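PDB 2FNA: conserved hypothetical protein from Sulfolobus solfataricus, which binds ADP and magnesium as an archaeal AAA+ ATPase and so probably hydrolyses ATP, though its cellular role is not established. Local coordinates for residues A[41-46]-A[143-148]. Sequence-based numbering, arbitrary orientation.
With MG (magnesium ion), chain C; ADP (adenosine-5'-diphosphate), chain D.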
# COMPACT_ATOMS: atom_id res chain seq x y z
N THR A 41 6.40 -2.74 -4.01
CA THR A 41 6.33 -4.05 -4.68
C THR A 41 5.45 -4.03 -5.95
O THR A 41 5.39 -5.02 -6.67
CB THR A 41 5.92 -5.20 -3.73
OG1 THR A 41 4.74 -4.85 -3.02
CG2 THR A 41 7.05 -5.52 -2.71
N GLY A 42 4.79 -2.91 -6.23
CA GLY A 42 4.03 -2.73 -7.45
C GLY A 42 2.53 -2.77 -7.29
O GLY A 42 1.81 -2.93 -8.28
N LYS A 43 2.05 -2.61 -6.05
CA LYS A 43 0.61 -2.75 -5.78
C LYS A 43 -0.16 -1.68 -6.55
O LYS A 43 -1.07 -2.00 -7.29
CB LYS A 43 0.28 -2.70 -4.29
CG LYS A 43 0.90 -3.80 -3.43
CD LYS A 43 0.49 -3.66 -1.97
CE LYS A 43 0.99 -2.36 -1.31
NZ LYS A 43 2.46 -2.27 -1.28
N SER A 44 0.20 -0.41 -6.38
CA SER A 44 -0.53 0.66 -7.07
C SER A 44 -0.44 0.48 -8.60
O SER A 44 -1.41 0.71 -9.32
CB SER A 44 -0.08 2.07 -6.64
OG SER A 44 -0.28 2.30 -5.25
N SER A 45 0.73 0.03 -9.08
CA SER A 45 0.93 -0.28 -10.51
C SER A 45 -0.05 -1.32 -11.08
O SER A 45 -0.68 -1.10 -12.15
CB SER A 45 2.39 -0.71 -10.77
OG SER A 45 3.36 0.30 -10.42
N ILE A 46 -0.17 -2.48 -10.43
CA ILE A 46 -1.05 -3.50 -11.01
C ILE A 46 -2.51 -3.10 -10.93
O ILE A 46 -3.30 -3.52 -11.77
CB ILE A 46 -0.88 -4.91 -10.41
CG1 ILE A 46 -1.24 -4.98 -8.92
CG2 ILE A 46 0.50 -5.46 -10.70
CD1 ILE A 46 -1.56 -6.42 -8.48
N LEU A 143 -9.48 1.50 -2.88
CA LEU A 143 -8.99 2.06 -1.64
C LEU A 143 -7.54 1.68 -1.57
O LEU A 143 -7.20 0.62 -1.08
CB LEU A 143 -9.76 1.48 -0.46
CG LEU A 143 -11.29 1.64 -0.49
CD1 LEU A 143 -11.90 1.02 0.72
CD2 LEU A 143 -11.69 3.08 -0.59
N ASP A 144 -6.70 2.55 -2.12
CA ASP A 144 -5.29 2.26 -2.23
C ASP A 144 -4.61 2.72 -0.93
O ASP A 144 -4.53 3.91 -0.64
CB ASP A 144 -4.72 2.93 -3.47
CG ASP A 144 -3.32 2.43 -3.87
OD1 ASP A 144 -2.76 1.53 -3.21
OD2 ASP A 144 -2.77 2.98 -4.87
N GLU A 145 -4.12 1.73 -0.20
CA GLU A 145 -3.65 1.86 1.20
C GLU A 145 -4.82 2.02 2.18
O GLU A 145 -4.86 2.94 2.99
CB GLU A 145 -2.58 2.95 1.36
CG GLU A 145 -1.29 2.69 0.54
CD GLU A 145 -0.47 1.51 0.99
OE1 GLU A 145 -0.57 1.07 2.17
OE2 GLU A 145 0.29 0.97 0.16
N ALA A 146 -5.77 1.09 2.10
CA ALA A 146 -7.01 1.14 2.85
C ALA A 146 -6.83 1.13 4.36
O ALA A 146 -7.66 1.70 5.06
CB ALA A 146 -7.92 -0.03 2.43
N GLN A 147 -5.75 0.49 4.85
CA GLN A 147 -5.44 0.49 6.28
C GLN A 147 -5.28 1.92 6.88
O GLN A 147 -5.38 2.09 8.07
CB GLN A 147 -4.21 -0.39 6.60
CG GLN A 147 -2.80 0.22 6.40
CD GLN A 147 -2.38 0.35 4.94
OE1 GLN A 147 -3.14 0.04 4.03
NE2 GLN A 147 -1.18 0.79 4.73
N GLU A 148 -5.02 2.93 6.05
CA GLU A 148 -5.03 4.32 6.47
C GLU A 148 -6.37 4.76 7.10
O GLU A 148 -6.42 5.68 7.89
CB GLU A 148 -4.72 5.23 5.26
CG GLU A 148 -3.27 5.16 4.78
CD GLU A 148 -2.26 5.76 5.76
OE1 GLU A 148 -2.58 6.75 6.46
OE2 GLU A 148 -1.13 5.23 5.84
MG MG C . 1.21 2.19 -3.70
PB ADP D . 3.50 -0.02 -4.17
O1B ADP D . 3.45 -1.49 -3.90
O2B ADP D . 4.33 0.71 -3.13
O3B ADP D . 2.21 0.65 -4.52
PA ADP D . 4.31 0.97 -6.84
O1A ADP D . 3.27 0.52 -7.81
O2A ADP D . 4.10 2.37 -6.42
O3A ADP D . 4.48 0.04 -5.51
O5' ADP D . 5.72 0.65 -7.49
C5' ADP D . 6.96 1.12 -6.94
C4' ADP D . 7.92 1.48 -8.06
O4' ADP D . 8.45 0.34 -8.69
C3' ADP D . 7.32 2.29 -9.17
O3' ADP D . 8.37 3.08 -9.74
C2' ADP D . 6.90 1.25 -10.19
O2' ADP D . 6.87 1.77 -11.51
C1' ADP D . 8.02 0.26 -10.04
N9 ADP D . 7.66 -1.14 -10.26
C8 ADP D . 7.25 -2.01 -9.31
N7 ADP D . 7.08 -3.22 -9.84
C5 ADP D . 7.35 -3.12 -11.17
C6 ADP D . 7.37 -4.03 -12.34
N6 ADP D . 7.02 -5.33 -12.20
N1 ADP D . 7.76 -3.53 -13.54
C2 ADP D . 8.13 -2.25 -13.70
N3 ADP D . 8.14 -1.37 -12.69
C4 ADP D . 7.77 -1.75 -11.43
O HOH W 1 -0.17 1.13 -2.73
O HOH W 2 2.55 2.25 -2.06
O HOH W 3 2.36 3.48 -4.90
O HOH W 4 0.18 3.90 -2.97
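Walker A meets Walker B in this P-loop NTPase fold: at the start of helix 43-54, Ser44 meets Asp144, the last residue of strand 139-144, beside a bound magnesium ion, and Lys43 meets Glu145 just after the strand. Ser44 OG donates to Asp144 OD2 at 2.6 Å, on the syn lone pair of the carboxylate, while also binding the metal. Asp144 itself stays in the second shell. Its CG lies anti to the backbone N (chi1 -166°), which lets OD2 reach Ser44 OG. Asp144 OD1 accepts from a metal-bound water at 2.7 Å; Ser176 OG bonds OD1 and Tyr60 OH bonds OD2. That same water donates to Glu145 OE2, so one metal ligand bridges the two acids. Lys43 CE rests 3.7 Å from Glu145 OE2, the two side chains crossing nearly at right angles. Turns at the far end of the lysine (chi3 -64°, chi4 -62°) fold NZ back to the phosphate, where Lys43 NZ bonds ADP O1B at 2.9 Å. Gly37 O is a further partner of NZ, and Ser178 OG links NZ to Glu145 OE2. Glu145 sits where relatives carry the Walker B glutamate, consistent with that role. Gln147 NE2 bonds Glu145 OE1 at 2.6 Å, end-on to the C-O bond, with OE1 in the amide plane of Gln147.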